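Local structure of methylxanthine N3-demethylase NdmB (Pseudomonas putida, 6ICL) at residues 29-32 against 33-37; 41-44 against 45-49; 119-122 against 123-126; 304-307 against 308-312; 359-362 against 363-367. The protein catalyses the N3-demethylation of theobromine and related methylxanthines, a Rieske-type iron oxygenase reaction of caffeine degradation that uses oxygen and NADH. All blocks are in the same frame, centred on the assembly; numbering follows the deposited sequence.

Contact 1 (29-32 against 33-37); sequences DKTY and LRHFW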
# COMPACT_ATOMS: atom_id res chain seq x y z
N ASP A 29 -5.55 39.36 -9.59
CA ASP A 29 -4.13 39.67 -9.61
C ASP A 29 -3.54 39.41 -8.23
O ASP A 29 -4.08 39.87 -7.23
CB ASP A 29 -3.89 41.14 -9.99
CG ASP A 29 -2.45 41.42 -10.37
OD1 ASP A 29 -1.59 41.55 -9.47
OD2 ASP A 29 -2.18 41.49 -11.58
N LYS A 30 -2.43 38.66 -8.18
CA LYS A 30 -1.85 38.26 -6.91
C LYS A 30 -0.56 39.01 -6.58
O LYS A 30 0.09 38.68 -5.58
CB LYS A 30 -1.58 36.75 -6.90
CG LYS A 30 -2.80 35.90 -7.19
CD LYS A 30 -3.86 36.07 -6.12
CE LYS A 30 -4.99 35.06 -6.34
NZ LYS A 30 -6.19 35.34 -5.49
N THR A 31 -0.19 40.01 -7.37
CA THR A 31 1.09 40.69 -7.16
C THR A 31 1.18 41.25 -5.75
O THR A 31 2.26 41.23 -5.15
CB THR A 31 1.27 41.81 -8.19
OG1 THR A 31 1.28 41.26 -9.50
CG2 THR A 31 2.58 42.56 -7.96
N TYR A 32 0.06 41.74 -5.20
CA TYR A 32 0.07 42.36 -3.88
C TYR A 32 0.62 41.42 -2.81
O TYR A 32 1.29 41.88 -1.87
CB TYR A 32 -1.34 42.82 -3.49
CG TYR A 32 -2.43 41.77 -3.22
CD1 TYR A 32 -2.95 40.97 -4.23
CD2 TYR A 32 -3.00 41.66 -1.94
CE1 TYR A 32 -3.99 40.05 -3.97
CE2 TYR A 32 -4.03 40.75 -1.67
CZ TYR A 32 -4.53 39.96 -2.68
OH TYR A 32 -5.56 39.08 -2.39
N LEU A 33 0.34 40.13 -2.93
CA LEU A 33 0.74 39.19 -1.89
C LEU A 33 2.25 39.12 -1.75
O LEU A 33 2.74 38.82 -0.65
CB LEU A 33 0.15 37.80 -2.18
CG LEU A 33 -1.38 37.69 -2.21
CD1 LEU A 33 -1.85 36.28 -2.63
CD2 LEU A 33 -1.95 38.05 -0.87
N ARG A 34 2.99 39.43 -2.80
CA ARG A 34 4.45 39.40 -2.71
C ARG A 34 5.02 40.41 -1.72
O ARG A 34 6.14 40.21 -1.25
CB ARG A 34 5.04 39.64 -4.09
CG ARG A 34 4.59 38.60 -5.09
CD ARG A 34 5.23 38.85 -6.43
NE ARG A 34 6.68 38.76 -6.35
CZ ARG A 34 7.36 37.64 -6.58
NH1 ARG A 34 6.70 36.53 -6.90
NH2 ARG A 34 8.69 37.62 -6.50
N HIS A 35 4.28 41.46 -1.37
CA HIS A 35 4.79 42.55 -0.53
C HIS A 35 4.57 42.34 0.96
O HIS A 35 5.01 43.16 1.77
CB HIS A 35 4.16 43.88 -0.95
CG HIS A 35 4.55 44.32 -2.33
ND1 HIS A 35 3.81 44.01 -3.45
CD2 HIS A 35 5.63 45.02 -2.77
CE1 HIS A 35 4.41 44.50 -4.52
NE2 HIS A 35 5.51 45.11 -4.14
N PHE A 36 3.89 41.26 1.34
CA PHE A 36 3.65 40.96 2.74
C PHE A 36 4.60 39.87 3.24
O PHE A 36 5.15 39.08 2.46
CB PHE A 36 2.20 40.52 2.94
CG PHE A 36 1.20 41.61 2.65
CD1 PHE A 36 0.75 41.83 1.35
CD2 PHE A 36 0.70 42.41 3.68
CE1 PHE A 36 -0.20 42.85 1.07
CE2 PHE A 36 -0.23 43.42 3.43
CZ PHE A 36 -0.69 43.64 2.11
N TRP A 37 4.81 39.86 4.55
CA TRP A 37 5.52 38.78 5.21
C TRP A 37 4.61 37.57 5.34
O TRP A 37 3.48 37.68 5.82
CB TRP A 37 5.98 39.21 6.60
CG TRP A 37 7.00 40.29 6.61
CD1 TRP A 37 6.76 41.64 6.56
CD2 TRP A 37 8.42 40.13 6.72
NE1 TRP A 37 7.95 42.32 6.62
CE2 TRP A 37 8.99 41.43 6.72
CE3 TRP A 37 9.27 39.03 6.81
CZ2 TRP A 37 10.37 41.66 6.82
CZ3 TRP A 37 10.65 39.25 6.90
CH2 TRP A 37 11.19 40.56 6.90
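Apolar contact begins with Leu33, whose CD2 lies over one face of the Tyr32 ring, 3.8 Å from its centroid and 24° off the normal. That methyl is displaced toward the rim, so its nearest ring atom is Tyr32 CE2. The ring is bent back onto the next residue because Tyr32 CG sits between its own backbone N and carbonyl carbon (chi1 68°). On another side of Leu33, CD1 meets the methylene Lys30 CD at 4.0 Å.

Backbone bonds all span three residues: Leu33 N to Lys30 O (3.0 Å), Arg34 N to Thr31 O (3.0 Å) and His35 N to Tyr32 O (3.1 Å), three successive i to i+3 bonds in the chain leading into strand 37-42. They are preceded by an Asx turn, in which Asp29 OD1 accepts from Thr31 N, and the same oxygen also takes the Thr31 OG1 hydroxyl at 2.9 Å. The Phe36 ring turns its edge to a carbonyl oxygen, with CD1 3.3 Å from Tyr32 O.

Charged and polar ends find their partners outside residues 29-37. Lys30 forms a salt bridge with Glu325 and Arg34 with Glu64, while Tyr32 OH is hydrogen-bonded to His346. The buried His35 ND1 has no modelled partner, although its ring stacks with Phe155.

Contact 2 (41-44 against 45-49); sequences CTLN and EFERA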
# COMPACT_ATOMS: atom_id res chain seq x y z
N CYS A 41 7.70 28.21 7.58
CA CYS A 41 7.79 27.01 8.41
C CYS A 41 8.03 27.47 9.85
O CYS A 41 8.39 28.63 10.09
CB CYS A 41 8.91 26.07 7.94
SG CYS A 41 10.56 26.86 7.99
N THR A 42 7.79 26.57 10.79
CA THR A 42 8.20 26.88 12.15
C THR A 42 9.71 26.70 12.26
O THR A 42 10.34 26.04 11.43
CB THR A 42 7.48 26.00 13.16
OG1 THR A 42 7.93 24.64 13.03
CG2 THR A 42 5.96 26.06 12.93
N LEU A 43 10.29 27.32 13.28
CA LEU A 43 11.71 27.16 13.53
C LEU A 43 12.06 25.69 13.75
O LEU A 43 13.03 25.18 13.17
CB LEU A 43 12.11 28.02 14.74
CG LEU A 43 13.59 28.05 15.08
CD1 LEU A 43 14.37 28.41 13.83
CD2 LEU A 43 13.82 29.07 16.22
N ASN A 44 11.26 24.99 14.55
CA ASN A 44 11.46 23.56 14.76
C ASN A 44 11.42 22.79 13.44
O ASN A 44 12.28 21.93 13.17
CB ASN A 44 10.39 23.03 15.71
CG ASN A 44 10.75 21.70 16.26
OD1 ASN A 44 10.26 20.66 15.80
ND2 ASN A 44 11.65 21.69 17.25
N GLU A 45 10.40 23.07 12.61
CA GLU A 45 10.34 22.45 11.29
C GLU A 45 11.61 22.72 10.48
O GLU A 45 12.12 21.83 9.79
CB GLU A 45 9.10 22.95 10.52
CG GLU A 45 7.82 22.20 10.91
CD GLU A 45 6.55 22.92 10.45
OE1 GLU A 45 5.46 22.40 10.76
OE2 GLU A 45 6.64 23.98 9.80
N PHE A 46 12.13 23.95 10.54
CA PHE A 46 13.34 24.25 9.79
C PHE A 46 14.54 23.44 10.31
O PHE A 46 15.34 22.92 9.53
CB PHE A 46 13.65 25.74 9.88
CG PHE A 46 15.02 26.07 9.44
CD1 PHE A 46 15.32 26.17 8.08
CD2 PHE A 46 16.04 26.23 10.37
CE1 PHE A 46 16.62 26.45 7.66
CE2 PHE A 46 17.33 26.50 9.96
CZ PHE A 46 17.62 26.62 8.60
N GLU A 47 14.68 23.35 11.63
CA GLU A 47 15.82 22.65 12.22
C GLU A 47 15.75 21.14 12.00
O GLU A 47 16.80 20.49 11.90
CB GLU A 47 15.93 22.99 13.70
CG GLU A 47 16.32 24.46 13.93
CD GLU A 47 16.49 24.82 15.41
OE1 GLU A 47 15.99 24.06 16.27
OE2 GLU A 47 17.14 25.84 15.71
N ARG A 48 14.54 20.56 11.90
CA ARG A 48 14.35 19.14 11.61
C ARG A 48 14.50 18.77 10.13
O ARG A 48 14.55 17.58 9.83
CB ARG A 48 12.94 18.69 12.02
CG ARG A 48 12.74 18.37 13.46
CD ARG A 48 11.25 18.55 13.87
NE ARG A 48 10.27 18.40 12.79
CZ ARG A 48 9.01 18.87 12.85
NH1 ARG A 48 8.58 19.54 13.93
NH2 ARG A 48 8.17 18.69 11.83
N ALA A 49 14.52 19.74 9.22
CA ALA A 49 14.55 19.46 7.79
C ALA A 49 15.87 18.86 7.30
O ALA A 49 15.91 18.29 6.21
CB ALA A 49 14.29 20.75 7.02
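Thr42 and Glu45 grip each other in both directions where strand 37-42 passes into helix 43-48. Glu45 N donates to Thr42 OG1 at 3.0 Å, and Thr42 N returns a nearly straight bond (169°) to Glu45 OE2, also 3.0 Å, which it meets from above the carboxylate plane. The hydroxyl can face the helix because Thr42 OG1 stands between backbone N and carbonyl carbon (chi1 68°). Packing is close here: Glu45 CG lies 3.2 Å from Thr42 OG1, and next to this pair Cys41 SG touches Phe46 CB at 3.8 Å. Phe46 continues inward onto Met57, Leu68 and Ile75 of the sheet. Glu45 OE1 has its own partner, Ser178 N. With an alanine in place of Glu45, the N-H groups of Thr42 and Ser178 would probably be left without these acceptors and the strand end less firmly joined to the helix.

The more exposed part of the contact is polar and is formed by Asn44 and Arg48. There Asn44 OD1 receives Arg48 NH1 at 2.8 Å, the donor lying in the carbonyl plane while amide and guanidinium planes stand 64° apart. Arg48 also pairs with Asp177, and it packs on His301 of a second subunit; Glu47 is bound to Arg70. The reciprocal Thr-Glu pair at the N-terminus of helix 43-48 is a capping box, with Thr42 as N-cap.

Contact 3 (119-122 against 123-126); sequences QLIP and ACPD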
# COMPACT_ATOMS: atom_id res chain seq x y z
N GLN A 119 30.23 33.02 -4.11
CA GLN A 119 31.55 33.40 -3.62
C GLN A 119 32.64 32.38 -3.95
O GLN A 119 33.82 32.68 -3.75
CB GLN A 119 31.49 33.64 -2.10
CG GLN A 119 30.67 34.89 -1.70
CD GLN A 119 31.19 36.18 -2.32
OE1 GLN A 119 32.35 36.29 -2.70
NE2 GLN A 119 30.31 37.17 -2.44
N LEU A 120 32.28 31.22 -4.50
CA LEU A 120 33.29 30.26 -4.94
C LEU A 120 32.71 29.37 -6.02
O LEU A 120 31.63 28.79 -5.85
CB LEU A 120 33.80 29.38 -3.78
CG LEU A 120 34.80 28.34 -4.30
CD1 LEU A 120 36.07 29.02 -4.82
CD2 LEU A 120 35.12 27.27 -3.26
N ILE A 121 33.43 29.28 -7.13
CA ILE A 121 33.23 28.28 -8.17
C ILE A 121 34.40 27.30 -8.07
O ILE A 121 35.53 27.65 -8.47
CB ILE A 121 33.13 28.94 -9.55
CG1 ILE A 121 31.95 29.91 -9.56
CG2 ILE A 121 33.01 27.89 -10.64
CD1 ILE A 121 31.80 30.72 -10.83
N PRO A 122 34.20 26.10 -7.52
CA PRO A 122 35.35 25.22 -7.24
C PRO A 122 36.08 24.74 -8.49
O PRO A 122 37.25 24.35 -8.39
CB PRO A 122 34.73 24.04 -6.47
CG PRO A 122 33.38 24.55 -6.01
CD PRO A 122 32.93 25.52 -7.05
N ALA A 123 35.44 24.80 -9.67
CA ALA A 123 36.11 24.40 -10.90
C ALA A 123 37.17 25.40 -11.34
O ALA A 123 38.21 25.01 -11.88
CB ALA A 123 35.09 24.19 -12.02
N CYS A 124 36.93 26.71 -11.13
CA CYS A 124 37.90 27.76 -11.45
C CYS A 124 38.00 28.72 -10.27
O CYS A 124 37.44 29.82 -10.31
CB CYS A 124 37.53 28.51 -12.73
SG CYS A 124 36.03 27.98 -13.62
N PRO A 125 38.72 28.34 -9.20
CA PRO A 125 38.59 29.07 -7.93
C PRO A 125 39.49 30.29 -7.74
O PRO A 125 39.69 30.68 -6.58
CB PRO A 125 38.95 27.99 -6.90
CG PRO A 125 39.98 27.15 -7.60
CD PRO A 125 39.55 27.12 -9.07
N ASP A 126 40.01 30.92 -8.79
CA ASP A 126 41.03 31.97 -8.57
C ASP A 126 40.95 33.42 -9.15
O ASP A 126 42.01 34.01 -9.36
CB ASP A 126 42.39 31.41 -9.02
CG ASP A 126 43.15 30.77 -7.88
OD1 ASP A 126 43.58 31.49 -6.96
OD2 ASP A 126 43.33 29.53 -7.91
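Ile121 packs its CG2 methyl into the bend formed by Ala123 and Cys124, and the chain can be followed outward from its CB, where two branches divide. CG2 is anti to the backbone N, which brings it beside the carbonyl and over the turn: it lies 4.0 Å from Ala123 N and 4.2 Å from Cys124 SG, with Ala123 CB at a looser 4.5 Å. CG1 takes the other direction (chi1 -60°), and CD1 extends from it at chi2 175°, away from the turn. Beyond the segments the side chain packs on Trp110 and Ile129, and on Val333 of a third subunit.

The backbone of this bend is a type I beta turn from Ile121 to Cys124. Its closing bond, Cys124 N to Ile121 O at 3.1 Å, is weak, the N-H...O angle being only 129°. Pro125 N comes within 3.3 Å of the same oxygen, but has no hydrogen to offer. A second apolar touch spans the turn: Leu120 and Pro125 run side by side, with Leu120 CD1 3.7 Å from Pro125 CB.

Pro122, at the second position of the turn, packs on Trp110 and on Phe200 of the third subunit, and its side chain lies about 6 Å from the [2Fe-2S] cluster. Ala123 and Cys124 also meet that subunit, at Thr335 and His214. With one weak hydrogen bond and no charge pair across it, the turn probably relies largely on the restricted phi of Pro122 and on apolar packing, and it meets the neighbouring subunit close to the cluster, consistent with the intersubunit electron transfer known in Rieske oxygenases.

Contact 4 (304-307 against 308-312); sequences LAFQ and KRVLD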
# COMPACT_ATOMS: atom_id res chain seq x y z
N LEU A 304 -3.50 21.25 22.26
CA LEU A 304 -3.25 20.97 20.86
C LEU A 304 -4.28 20.00 20.30
O LEU A 304 -4.78 20.19 19.19
CB LEU A 304 -1.85 20.39 20.68
CG LEU A 304 -0.81 21.01 19.77
CD1 LEU A 304 -1.19 22.39 19.31
CD2 LEU A 304 0.49 21.06 20.57
N ALA A 305 -4.54 18.91 21.03
CA ALA A 305 -5.48 17.91 20.53
C ALA A 305 -6.88 18.49 20.41
O ALA A 305 -7.62 18.10 19.50
CB ALA A 305 -5.50 16.67 21.41
N PHE A 306 -7.28 19.38 21.31
CA PHE A 306 -8.61 19.96 21.16
C PHE A 306 -8.68 20.81 19.90
O PHE A 306 -9.64 20.70 19.14
CB PHE A 306 -9.00 20.78 22.38
CG PHE A 306 -10.34 21.44 22.24
CD1 PHE A 306 -11.49 20.70 22.35
CD2 PHE A 306 -10.44 22.78 21.92
CE1 PHE A 306 -12.72 21.29 22.18
CE2 PHE A 306 -11.66 23.38 21.75
CZ PHE A 306 -12.80 22.64 21.89
N GLN A 307 -7.64 21.62 19.64
CA GLN A 307 -7.65 22.42 18.42
C GLN A 307 -7.59 21.54 17.18
O GLN A 307 -8.23 21.86 16.17
CB GLN A 307 -6.48 23.43 18.44
CG GLN A 307 -6.58 24.46 19.53
CD GLN A 307 -7.82 25.34 19.38
OE1 GLN A 307 -8.30 25.59 18.26
NE2 GLN A 307 -8.36 25.78 20.50
N LYS A 308 -6.86 20.43 17.23
CA LYS A 308 -6.88 19.52 16.09
C LYS A 308 -8.27 18.95 15.86
O LYS A 308 -8.71 18.80 14.72
CB LYS A 308 -5.87 18.39 16.28
CG LYS A 308 -5.94 17.37 15.15
CD LYS A 308 -4.92 16.24 15.29
CE LYS A 308 -5.23 15.12 14.29
NZ LYS A 308 -5.24 15.65 12.90
N ARG A 309 -8.98 18.60 16.94
CA ARG A 309 -10.34 18.11 16.78
C ARG A 309 -11.23 19.13 16.05
O ARG A 309 -11.98 18.78 15.14
CB ARG A 309 -10.91 17.77 18.15
CG ARG A 309 -12.36 17.32 18.12
CD ARG A 309 -12.84 17.05 19.54
NE ARG A 309 -14.24 16.66 19.56
CZ ARG A 309 -14.97 16.57 20.68
NH1 ARG A 309 -14.41 16.84 21.85
NH2 ARG A 309 -16.25 16.22 20.61
N VAL A 310 -11.12 20.39 16.42
CA VAL A 310 -11.86 21.45 15.74
C VAL A 310 -11.41 21.55 14.28
O VAL A 310 -12.24 21.59 13.36
CB VAL A 310 -11.67 22.77 16.50
CG1 VAL A 310 -12.09 23.97 15.64
CG2 VAL A 310 -12.45 22.70 17.83
N LEU A 311 -10.09 21.60 14.06
CA LEU A 311 -9.56 21.68 12.69
C LEU A 311 -10.08 20.55 11.83
O LEU A 311 -10.44 20.75 10.66
CB LEU A 311 -8.03 21.65 12.73
CG LEU A 311 -7.31 22.85 13.34
CD1 LEU A 311 -5.81 22.54 13.47
CD2 LEU A 311 -7.53 24.10 12.46
N ASP A 312 -10.16 19.34 12.39
CA ASP A 312 -10.62 18.22 11.59
C ASP A 312 -12.10 18.30 11.27
O ASP A 312 -12.53 17.71 10.28
CB ASP A 312 -10.32 16.88 12.29
CG ASP A 312 -8.84 16.52 12.23
OD1 ASP A 312 -8.11 17.02 11.34
OD2 ASP A 312 -8.42 15.73 13.11
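Phe306 is overlapped on one ring face by Val310, one helical turn later. The touch is a light one, Val310 CG2 standing 4.1 Å from Phe306 CE2 and equally far from CZ. It is possible because Phe306 CG is anti to the backbone N (chi1 177°), which lets the ring lean toward the following turn, within reach of Val310, where the two side chains cross obliquely.

The backbone shows an unbroken run of i to i+4 bonds. Lys308 N reaches Leu304 O at 2.9 Å, Arg309 N reaches Ala305 O at 2.9 Å, and Leu311 N binds Gln307 O at 2.8 Å with an N-H...O angle of 170°. Leu311 also presses CG to 3.1 Å from Gln307 O, a tight approach. On the exposed side, the Lys308 chain bends at chi4, and NZ forms a salt bridge with Asp312 OD2 (3.2 Å), which accepts on its syn lone pair.

Within helix 300-319, Leu304 and Leu311 pack on strand 171-181, and Leu304 and Gln307 also pack on strand 284-294. Val310 instead meets the loop residues His202 and Thr205, its side chain about 4 Å from the ferric ion bound by His197, His202 and Asp314; the last of these lies farther along this same helix.

Contact 5 (359-362 against 363-367); sequences AFRD and SVLTN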
# COMPACT_ATOMS: atom_id res chain seq x y z
N ALA A 359 0.06 54.03 -4.34
CA ALA A 359 -1.29 53.48 -4.18
C ALA A 359 -1.32 52.37 -3.14
O ALA A 359 -2.16 52.36 -2.23
CB ALA A 359 -1.79 52.96 -5.53
N PHE A 360 -0.37 51.44 -3.23
CA PHE A 360 -0.30 50.33 -2.28
C PHE A 360 -0.09 50.84 -0.86
O PHE A 360 -0.81 50.44 0.07
CB PHE A 360 0.83 49.38 -2.68
CG PHE A 360 0.89 48.13 -1.83
CD1 PHE A 360 -0.02 47.11 -2.03
CD2 PHE A 360 1.85 47.99 -0.85
CE1 PHE A 360 0.03 45.95 -1.26
CE2 PHE A 360 1.92 46.84 -0.08
CZ PHE A 360 1.00 45.82 -0.28
N ARG A 361 0.91 51.71 -0.66
CA ARG A 361 1.20 52.19 0.69
C ARG A 361 -0.00 52.87 1.31
O ARG A 361 -0.25 52.75 2.52
CB ARG A 361 2.41 53.13 0.67
CG ARG A 361 3.73 52.49 0.25
CD ARG A 361 4.86 53.51 0.16
NE ARG A 361 4.97 54.33 1.36
CZ ARG A 361 5.75 54.04 2.40
NH1 ARG A 361 6.49 52.94 2.39
NH2 ARG A 361 5.77 54.84 3.46
N ASP A 362 -0.78 53.59 0.49
CA ASP A 362 -1.99 54.23 0.99
C ASP A 362 -3.00 53.19 1.43
O ASP A 362 -3.60 53.30 2.51
CB ASP A 362 -2.60 55.13 -0.09
CG ASP A 362 -1.95 56.49 -0.15
OD1 ASP A 362 -1.39 56.95 0.87
OD2 ASP A 362 -2.01 57.12 -1.23
N SER A 363 -3.21 52.16 0.61
CA SER A 363 -4.17 51.12 0.94
C SER A 363 -3.77 50.38 2.22
O SER A 363 -4.62 50.15 3.10
CB SER A 363 -4.30 50.15 -0.22
OG SER A 363 -5.24 49.14 0.10
N VAL A 364 -2.49 50.03 2.36
CA VAL A 364 -2.02 49.34 3.57
C VAL A 364 -2.15 50.23 4.79
O VAL A 364 -2.66 49.81 5.84
CB VAL A 364 -0.55 48.87 3.40
CG1 VAL A 364 -0.01 48.33 4.71
CG2 VAL A 364 -0.40 47.83 2.31
N LEU A 365 -1.67 51.48 4.69
CA LEU A 365 -1.41 52.29 5.87
C LEU A 365 -2.56 53.21 6.30
O LEU A 365 -2.55 53.69 7.44
CB LEU A 365 -0.16 53.14 5.63
CG LEU A 365 1.12 52.34 5.44
CD1 LEU A 365 2.20 53.22 4.82
CD2 LEU A 365 1.58 51.78 6.78
N THR A 366 -3.53 53.47 5.43
CA THR A 366 -4.61 54.40 5.78
C THR A 366 -5.59 53.77 6.76
O THR A 366 -6.28 52.79 6.43
CB THR A 366 -5.37 54.84 4.52
OG1 THR A 366 -4.49 55.60 3.67
CG2 THR A 366 -6.58 55.67 4.90
N ASN A 367 -5.69 54.33 7.97
CA ASN A 367 -6.64 53.81 8.93
C ASN A 367 -8.05 54.22 8.56
O ASN A 367 -8.28 55.25 7.91
CB ASN A 367 -6.29 54.28 10.34
CG ASN A 367 -5.00 53.68 10.82
OD1 ASN A 367 -4.29 53.02 10.06
ND2 ASN A 367 -4.67 53.90 12.08
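Val364 sets its CG2 methyl over one face of the Phe360 ring, 3.7 Å from the centroid and 23° off the normal, a CH-pi contact shifted toward the rim, where CE2 is 3.5 Å away. Two torsions produce it: Phe360 takes chi1 -174°, which tilts the ring toward the next turn, and Val364 takes chi1 172°, which places CG2 beside its backbone N and facing the ring. The ring also meets those of His35 and Phe155. A serine at Phe360 lacks the ring, and the Val364 methyl would probably lose the face it rests on while a gap opened beside the His35 and Phe155 rings.

Arg361 and Leu365 point the same way. The arginine guanidinium offers a face to Leu365 CD1, 4.1 Å from Arg361 NH2, while NH1 is hydrogen-bonded to Phe155 O. Ser363 turns OG inward to Glu348 of helix 337-355.

At the C-terminal end Thr366 leaves helical geometry. Its OG1 donates to Asp362 O at 2.7 Å, and Thr366 N donates to the same oxygen at 2.9 Å; the two arrive from opposite faces of the carbonyl plane. Thus aromatic and hydrocarbon contact, with the Ser363-Glu348 hydrogen bond, holds the buried flank of helix 357-365, whereas its last turn is closed by a carbonyl oxygen that accepts two hydrogen bonds and ties the threonine side chain to the backbone.

Overall arrangement
Contacts 1 and 5 form one neighbourhood: Phe360 packs against Tyr32, His35 and Phe36, and Val364 against Phe36, joining the lead-in to the Rieske sheet with the C-terminal helix 357-365. Both mix buried aromatics with charged ends at the margin. Contact 2, on the opposite side of the chain's centre from contact 1, follows it in sequence by way of strand 37-42; it is more polar, relying on reciprocal capping bonds. Contact 4 is a surface contact within one helix, though one of its side chains approaches the ferric ion. The centre of contact 3 is about 38 Å from that of the chain; almost wholly apolar, it packs on a third subunit, whereas contacts 2 and 4 touch a second at one or two residues.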